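Local coordinates for terminase large subunit (Thermus phage G20c, PDB 5M1P), which packages viral DNA into empty capsids as an ATP-driven motor and cuts the genome with its metal-dependent nuclease domain to start and end packaging, at residues I15-E20 against L26-Y31; A61-E66 against E85-A90. One frame throughout, in Å; residues are numbered along the deposited sequence.

Contact 1 joins the two strands of a hairpin, 15-22 and 25-27; contact 2 sets the tyrosine that follows helix 73-86 against strand 61-69. Their centres are about 11 Å apart, and strands 25-27 and 61-69 are neighbours in the same mixed sheet, where L26 N lies 2.8 Å from L65 O, a probable hydrogen bond. A second polar link joins the contacts directly: Y87 OH of contact 2 makes a hydrogen bond of 2.7 Å to E29 O of contact 1. Y31 packs on the helix end as well, its CB 3.2 Å from D86 O. Both contacts lie away from the nuclease metal site, where calcium is bound by residues that include D42 and D177.

Contact 1 (I15-E20 against L26-Y31); sequences ILLPYE and LVVEDY
E20 and V27 form an antiparallel hydrogen-bonded pair, with E20 N to V27 O at 2.9 Å and V27 N to E20 O at 2.8 Å, both bonds nearly linear. Next to this pair along the strands, a water takes over: one molecule donates to P18 O and to V28 O, 2.7 Å from each, bridging the two segments. The side chains of Y19 and L26 run side by side and point the same way. L26 CD1 sits over one face of the Y19 ring, 4.1 Å from its centroid and 20° off the normal, which meets the geometry of a CH-pi contact, while L26 CD2 comes to 3.5 Å from Y19 CE2. The first torsion of Y19 (chi1 59°) places CG between its own backbone N and carbonyl carbon, and this turns the ring alongside the leucine. V28 works through both methyls: CG1 reaches L17 CB at 3.8 Å, the two side chains crossing at about a right angle, and CG2 lies against Y19 CB at 4.0 Å. P144 of strand 142-144 touches both Y19 and V28, extending this apolar patch to the next strand. With CG anti to the backbone N (chi1 -171°) and the chain extended beyond it, the E20 carboxylate is carried outward from the pair, where its OE1 forms a salt bridge with R22. D30 OD1 binds the same guanidinium group, so R22 ties together acids from both segments. The contact is the open-end part of a beta hairpin made by strands 15-22 and 25-27, on the side of the RNase H-like sheet that ends in strand 142-144.

Contact 2 (A61-E66 against E85-A90); sequences AIACLE and EDYGHA
A classic beta bulge in strand 61-69, where A63 and C64 both face V54 of strand 49-56, receives the ring of Y87 from the end of helix 73-86. The evidence for packing is in the distances: A63 CB lies 3.8 Å from Y87 CE2, and C64 CB lies 4.0 Å from Y87 CZ and 3.5 Å from Y87 OH. The two beta carbons thus meet the far end of the ring, both obliquely, neither squarely over it nor in its plane. Both residues direct their CB toward the 85-90 segment, as expected where a bulge puts two consecutive side chains on one face. Backbones stay well apart, the closest alpha carbons, A63 and Y87, being 9.1 Å from each other, so the long aromatic side chain does the spanning. Y87 is the first residue to leave helical phi/psi, and its CG is anti to the carbonyl carbon (chi1 -71°), which carries the ring across to the strand. In the RNase H-like fold to which both segments belong, this joins the end of a helix to the central sheet on which the helix packs. No hydrogen bond crosses between the segments; the hydroxyl of Y87 passes the bulge and has its partner in E29 O, which satisfies the hydroxyl of this buried residue. Y37 of strand 37-42 meets the Y87 ring with the planes at about 55°, and V27 and V54 touch it too. C64 SG is anti to its backbone N (chi1 -175°), leaving CB rather than sulfur as the atom that meets the tyrosine.

Contact 1 (I15-E20 against L26-Y31)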
ATOM      1  N   ILE A  15      -3.408   9.950 -11.344  1.00 12.19           N
ATOM      2  CA  ILE A  15      -2.556  11.134 -11.355  1.00 12.36           C
ATOM      3  C   ILE A  15      -1.140  10.709 -11.011  1.00 12.00           C
ATOM      4  O   ILE A  15      -0.908   9.955 -10.057  1.00 11.93           O
ATOM      5  CB  ILE A  15      -3.058  12.206 -10.381  1.00 12.95           C
ATOM      6  CG1 ILE A  15      -4.408  12.715 -10.876  1.00 13.82           C
ATOM      7  CG2 ILE A  15      -2.058  13.359 -10.255  1.00 12.87           C
ATOM      8  CD1 ILE A  15      -5.184  13.489  -9.845  1.00 14.46           C
ATOM      9  N   LEU A  16      -0.198  11.200 -11.804  1.00 11.40           N
ATOM     10  CA  LEU A  16       1.194  10.810 -11.714  1.00 11.61           C
ATOM     11  C   LEU A  16       1.984  11.967 -11.141  1.00 11.36           C
ATOM     12  O   LEU A  16       1.897  13.089 -11.639  1.00 11.65           O
ATOM     13  CB  LEU A  16       1.699  10.424 -13.097  1.00 12.04           C
ATOM     14  CG  LEU A  16       0.849   9.389 -13.840  1.00 12.62           C
ATOM     15  CD1 LEU A  16       1.487   9.082 -15.184  1.00 13.02           C
ATOM     16  CD2 LEU A  16       0.685   8.125 -13.019  1.00 13.27           C
ATOM     17  N   LEU A  17       2.765  11.680 -10.108  1.00 10.94           N
ATOM     18  CA  LEU A  17       3.440  12.707  -9.322  1.00 10.65           C
ATOM     19  C   LEU A  17       4.956  12.562  -9.390  1.00  9.97           C
ATOM     20  O   LEU A  17       5.487  11.455  -9.225  1.00  9.36           O
ATOM     21  CB  LEU A  17       3.026  12.583  -7.859  1.00 11.24           C
ATOM     22  CG  LEU A  17       1.530  12.635  -7.554  1.00 11.88           C
ATOM     23  CD1 LEU A  17       1.267  12.254  -6.102  1.00 12.11           C
ATOM     24  CD2 LEU A  17       0.983  14.013  -7.864  1.00 12.51           C
ATOM     25  N   PRO A  18       5.676  13.681  -9.581  1.00  9.72           N
ATOM     26  CA  PRO A  18       7.130  13.602  -9.512  1.00  9.77           C
ATOM     27  C   PRO A  18       7.581  13.350  -8.074  1.00 10.24           C
ATOM     28  O   PRO A  18       6.836  13.632  -7.130  1.00 10.81           O
ATOM     29  CB  PRO A  18       7.574  14.980 -10.007  1.00 10.03           C
ATOM     30  CG  PRO A  18       6.481  15.872  -9.567  1.00 10.05           C
ATOM     31  CD  PRO A  18       5.210  15.080  -9.683  1.00 10.03           C
ATOM     32  N   TYR A  19       8.772  12.792  -7.917  1.00 10.97           N
ATOM     33  CA  TYR A  19       9.291  12.475  -6.594  1.00 11.72           C
ATOM     34  C   TYR A  19      10.801  12.560  -6.586  1.00 12.63           C
ATOM     35  O   TYR A  19      11.441  12.616  -7.645  1.00 12.31           O
ATOM     36  CB  TYR A  19       8.850  11.065  -6.149  1.00 12.23           C
ATOM     37  CG  TYR A  19       9.310   9.962  -7.089  1.00 12.55           C
ATOM     38  CD1 TYR A  19       8.545   9.608  -8.202  1.00 12.81           C
ATOM     39  CD2 TYR A  19      10.532   9.299  -6.897  1.00 13.38           C
ATOM     40  CE1 TYR A  19       8.972   8.625  -9.081  1.00 13.36           C
ATOM     41  CE2 TYR A  19      10.955   8.301  -7.774  1.00 14.02           C
ATOM     42  CZ  TYR A  19      10.171   7.977  -8.863  1.00 14.04           C
ATOM     43  OH  TYR A  19      10.572   6.998  -9.745  1.00 15.50           O
ATOM     44  N   GLU A  20      11.359  12.555  -5.380  1.00 13.33           N
ATOM     45  CA  GLU A  20      12.795  12.410  -5.175  1.00 14.49           C
ATOM     46  C   GLU A  20      13.028  11.041  -4.550  1.00 14.94           C
ATOM     47  O   GLU A  20      12.391  10.697  -3.552  1.00 14.06           O
ATOM     48  CB  GLU A  20      13.325  13.492  -4.240  1.00 15.73           C
ATOM     49  CG  GLU A  20      14.848  13.520  -4.150  1.00 17.34           C
ATOM     50  CD  GLU A  20      15.392  14.556  -3.182  1.00 18.31           C
ATOM     51  OE1 GLU A  20      14.636  15.047  -2.314  1.00 20.59           O
ATOM     52  OE2 GLU A  20      16.602  14.863  -3.283  1.00 21.18           O
ATOM     53  N   LEU A  26      10.451   6.973  -1.964  1.00 11.80           N
ATOM     54  CA  LEU A  26      10.089   7.892  -3.033  1.00 11.86           C
ATOM     55  C   LEU A  26       9.289   9.014  -2.399  1.00 11.23           C
ATOM     56  O   LEU A  26       8.153   8.800  -1.983  1.00 11.48           O
ATOM     57  CB  LEU A  26       9.252   7.185  -4.097  1.00 12.49           C
ATOM     58  CG  LEU A  26       9.862   5.930  -4.726  1.00 13.21           C
ATOM     59  CD1 LEU A  26       9.066   5.512  -5.959  1.00 13.78           C
ATOM     60  CD2 LEU A  26      11.336   6.107  -5.036  1.00 13.78           C
ATOM     61  N   VAL A  27       9.862  10.210  -2.333  1.00 10.76           N
ATOM     62  CA  VAL A  27       9.251  11.303  -1.580  1.00 10.98           C
ATOM     63  C   VAL A  27       8.659  12.266  -2.579  1.00 10.23           C
ATOM     64  O   VAL A  27       9.391  12.895  -3.341  1.00 10.77           O
ATOM     65  CB  VAL A  27      10.262  12.043  -0.678  1.00 11.38           C
ATOM     66  CG1 VAL A  27       9.559  13.118   0.158  1.00 11.80           C
ATOM     67  CG2 VAL A  27      10.962  11.052   0.241  1.00 11.71           C
ATOM     68  N   VAL A  28       7.331  12.365  -2.572  1.00 10.28           N
ATOM     69  CA  VAL A  28       6.601  13.297  -3.423  1.00 10.42           C
ATOM     70  C   VAL A  28       6.546  14.657  -2.742  1.00 10.79           C
ATOM     71  O   VAL A  28       6.799  15.699  -3.360  1.00 11.29           O
ATOM     72  CB  VAL A  28       5.172  12.796  -3.717  1.00 10.56           C
ATOM     73  CG1 VAL A  28       4.391  13.835  -4.504  1.00 10.85           C
ATOM     74  CG2 VAL A  28       5.236  11.502  -4.520  1.00 10.64           C
ATOM     75  N   GLU A  29       6.174  14.657  -1.474  1.00 11.12           N
ATOM     76  CA  GLU A  29       6.160  15.895  -0.725  1.00 12.24           C
ATOM     77  C   GLU A  29       6.376  15.650   0.743  1.00 11.47           C
ATOM     78  O   GLU A  29       5.987  14.612   1.302  1.00 11.30           O
ATOM     79  CB  GLU A  29       4.879  16.668  -0.975  1.00 14.16           C
ATOM     80  CG  GLU A  29       3.606  15.989  -0.543  1.00 15.70           C
ATOM     81  CD  GLU A  29       2.388  16.754  -1.013  1.00 17.88           C
ATOM     82  OE1 GLU A  29       1.796  17.485  -0.196  1.00 20.67           O
ATOM     83  OE2 GLU A  29       2.048  16.651  -2.213  1.00 20.19           O
ATOM     84  N   ASP A  30       7.013  16.631   1.367  1.00 10.85           N
ATOM     85  CA  ASP A  30       7.310  16.543   2.783  1.00 11.02           C
ATOM     86  C   ASP A  30       6.042  16.836   3.572  1.00 10.57           C
ATOM     87  O   ASP A  30       5.041  17.314   3.031  1.00 10.50           O
ATOM     88  CB  ASP A  30       8.471  17.476   3.145  1.00 11.61           C
ATOM     89  CG  ASP A  30       9.822  16.955   2.652  1.00 12.34           C
ATOM     90  OD1 ASP A  30      10.059  15.727   2.663  1.00 13.80           O
ATOM     91  OD2 ASP A  30      10.675  17.778   2.288  1.00 12.47           O
ATOM     92  N   TYR A  31       6.079  16.483   4.852  1.00 10.25           N
ATOM     93  CA  TYR A  31       4.962  16.652   5.766  1.00 10.59           C
ATOM     94  C   TYR A  31       4.402  18.086   5.762  1.00 10.97           C
ATOM     95  O   TYR A  31       5.155  19.056   5.889  1.00 11.15           O
ATOM     96  CB  TYR A  31       5.452  16.307   7.168  1.00 10.43           C
ATOM     97  CG  TYR A  31       4.453  16.517   8.281  1.00 10.22           C
ATOM     98  CD1 TYR A  31       3.149  16.003   8.195  1.00 10.19           C
ATOM     99  CD2 TYR A  31       4.822  17.179   9.453  1.00 10.54           C
ATOM    100  CE1 TYR A  31       2.239  16.155   9.221  1.00 10.47           C
ATOM    101  CE2 TYR A  31       3.923  17.334  10.492  1.00 10.65           C
ATOM    102  CZ  TYR A  31       2.628  16.842  10.374  1.00 10.58           C
ATOM    103  OH  TYR A  31       1.722  17.007  11.405  1.00 11.52           O
TER
HETATM  104  O   HOH W   1       7.748  15.843  -5.908  1.00 17.71           O

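Contact 2 (A61-E66 against E85-A90)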
ATOM      1  N   ALA A  61      -3.528  12.328  -2.119  1.00 10.56           N
ATOM      2  CA  ALA A  61      -2.266  12.068  -2.802  1.00 10.56           C
ATOM      3  C   ALA A  61      -1.276  11.331  -1.919  1.00  9.94           C
ATOM      4  O   ALA A  61      -1.145  11.619  -0.733  1.00  9.77           O
ATOM      5  CB  ALA A  61      -1.655  13.368  -3.295  1.00 10.76           C
ATOM      6  N   ILE A  62      -0.574  10.373  -2.512  1.00  9.74           N
ATOM      7  CA  ILE A  62       0.541   9.728  -1.855  1.00  9.82           C
ATOM      8  C   ILE A  62       1.669  10.750  -1.715  1.00  9.69           C
ATOM      9  O   ILE A  62       2.093  11.377  -2.699  1.00 11.14           O
ATOM     10  CB  ILE A  62       1.024   8.489  -2.642  1.00  9.95           C
ATOM     11  CG1 ILE A  62      -0.069   7.412  -2.688  1.00 10.17           C
ATOM     12  CG2 ILE A  62       2.332   7.952  -2.082  1.00 10.32           C
ATOM     13  CD1 ILE A  62      -0.489   6.876  -1.336  1.00 10.00           C
ATOM     14  N   ALA A  63       2.114  10.948  -0.479  1.00  9.28           N
ATOM     15  CA  ALA A  63       3.203  11.875  -0.160  1.00  9.22           C
ATOM     16  C   ALA A  63       4.557  11.187  -0.176  1.00  8.98           C
ATOM     17  O   ALA A  63       5.579  11.820  -0.448  1.00  9.08           O
ATOM     18  CB  ALA A  63       2.966  12.503   1.203  1.00  9.46           C
ATOM     19  N   CYS A  64       4.587   9.886   0.141  1.00  8.77           N
ATOM     20  CA  CYS A  64       5.832   9.144   0.255  1.00  9.46           C
ATOM     21  C   CYS A  64       5.505   7.666   0.132  1.00  9.21           C
ATOM     22  O   CYS A  64       4.465   7.228   0.637  1.00  8.63           O
ATOM     23  CB  CYS A  64       6.459   9.432   1.620  1.00  9.97           C
ATOM     24  SG  CYS A  64       8.079   8.690   1.844  1.00 11.73           S
ATOM     25  N   LEU A  65       6.360   6.918  -0.549  1.00  9.36           N
ATOM     26  CA  LEU A  65       6.208   5.470  -0.623  1.00  9.55           C
ATOM     27  C   LEU A  65       7.557   4.840  -0.359  1.00  9.58           C
ATOM     28  O   LEU A  65       8.524   5.182  -1.023  1.00  9.90           O
ATOM     29  CB  LEU A  65       5.677   5.080  -2.000  1.00  9.91           C
ATOM     30  CG  LEU A  65       5.365   3.578  -2.144  1.00 10.42           C
ATOM     31  CD1 LEU A  65       4.124   3.395  -3.002  1.00 10.82           C
ATOM     32  CD2 LEU A  65       6.532   2.783  -2.700  1.00 10.58           C
ATOM     33  N   GLU A  66       7.627   3.942   0.622  1.00  9.16           N
ATOM     34  CA  GLU A  66       8.868   3.259   0.964  1.00  9.87           C
ATOM     35  C   GLU A  66       8.702   1.796   0.630  1.00  9.68           C
ATOM     36  O   GLU A  66       7.677   1.200   0.965  1.00 10.46           O
ATOM     37  CB  GLU A  66       9.212   3.444   2.445  1.00 10.41           C
ATOM     38  CG  GLU A  66      10.569   2.861   2.814  1.00 11.37           C
ATOM     39  CD  GLU A  66      11.134   3.396   4.114  1.00 12.25           C
ATOM     40  OE1 GLU A  66      10.400   4.040   4.883  1.00 14.05           O
ATOM     41  OE2 GLU A  66      12.344   3.183   4.351  1.00 14.11           O
ATOM     42  N   GLU A  85       6.211   9.092  12.324  1.00  9.68           N
ATOM     43  CA  GLU A  85       6.674  10.288  13.014  1.00 10.25           C
ATOM     44  C   GLU A  85       6.936  11.444  12.044  1.00  9.85           C
ATOM     45  O   GLU A  85       6.570  12.584  12.328  1.00  9.52           O
ATOM     46  CB  GLU A  85       7.910   9.971  13.867  1.00 11.29           C
ATOM     47  CG  GLU A  85       7.591   9.123  15.094  1.00 12.84           C
ATOM     48  CD  GLU A  85       8.814   8.759  15.915  1.00 14.81           C
ATOM     49  OE1 GLU A  85       8.658   7.955  16.858  1.00 18.06           O
ATOM     50  OE2 GLU A  85       9.934   9.235  15.617  1.00 17.07           O
ATOM     51  N   ASP A  86       7.527  11.144  10.883  1.00  9.32           N
ATOM     52  CA  ASP A  86       7.805  12.171   9.884  1.00  9.71           C
ATOM     53  C   ASP A  86       6.520  12.859   9.436  1.00  9.51           C
ATOM     54  O   ASP A  86       6.527  14.052   9.177  1.00  9.93           O
ATOM     55  CB  ASP A  86       8.475  11.580   8.640  1.00 10.16           C
ATOM     56  CG  ASP A  86       9.927  11.120   8.865  1.00 10.82           C
ATOM     57  OD1 ASP A  86      10.560  11.444   9.883  1.00 11.23           O
ATOM     58  OD2 ASP A  86      10.444  10.423   7.976  1.00 12.21           O
ATOM     59  N   TYR A  87       5.431  12.100   9.322  1.00  9.30           N
ATOM     60  CA  TYR A  87       4.128  12.622   8.883  1.00  9.38           C
ATOM     61  C   TYR A  87       3.123  12.835  10.026  1.00  9.55           C
ATOM     62  O   TYR A  87       1.916  12.594   9.893  1.00  9.88           O
ATOM     63  CB  TYR A  87       3.591  11.759   7.735  1.00  9.18           C
ATOM     64  CG  TYR A  87       4.397  11.973   6.473  1.00  9.13           C
ATOM     65  CD1 TYR A  87       5.537  11.211   6.192  1.00  9.24           C
ATOM     66  CD2 TYR A  87       4.046  12.970   5.577  1.00  9.25           C
ATOM     67  CE1 TYR A  87       6.284  11.433   5.040  1.00  9.25           C
ATOM     68  CE2 TYR A  87       4.781  13.182   4.431  1.00  9.10           C
ATOM     69  CZ  TYR A  87       5.904  12.422   4.165  1.00  9.21           C
ATOM     70  OH  TYR A  87       6.642  12.648   3.033  1.00  9.81           O
ATOM     71  N   GLY A  88       3.630  13.358  11.141  1.00 10.38           N
ATOM     72  CA  GLY A  88       2.784  13.867  12.217  1.00 10.96           C
ATOM     73  C   GLY A  88       2.085  12.792  13.018  1.00 11.36           C
ATOM     74  O   GLY A  88       0.907  12.930  13.356  1.00 11.74           O
ATOM     75  N   HIS A  89       2.813  11.708  13.288  1.00 11.95           N
ATOM     76  CA  HIS A  89       2.268  10.499  13.906  1.00 12.61           C
ATOM     77  C   HIS A  89       1.116   9.951  13.092  1.00 11.76           C
ATOM     78  O   HIS A  89       0.046   9.646  13.610  1.00 12.27           O
ATOM     79  CB  HIS A  89       1.871  10.743  15.369  1.00 14.09           C
ATOM     80  CG  HIS A  89       3.036  11.034  16.252  1.00 15.90           C
ATOM     81  ND1 HIS A  89       3.324  12.299  16.712  1.00 16.95           N
ATOM     82  CD2 HIS A  89       4.011  10.225  16.732  1.00 16.60           C
ATOM     83  CE1 HIS A  89       4.417  12.255  17.452  1.00 16.94           C
ATOM     84  NE2 HIS A  89       4.852  11.009  17.483  1.00 17.49           N
ATOM     85  N   ALA A  90       1.363   9.826  11.787  1.00 10.64           N
ATOM     86  CA  ALA A  90       0.393   9.255  10.866  1.00 10.49           C
ATOM     87  C   ALA A  90       0.060   7.844  11.315  1.00 10.31           C
ATOM     88  O   ALA A  90       0.959   7.078  11.673  1.00 11.53           O
ATOM     89  CB  ALA A  90       0.966   9.220   9.466  1.00 10.32           C
TER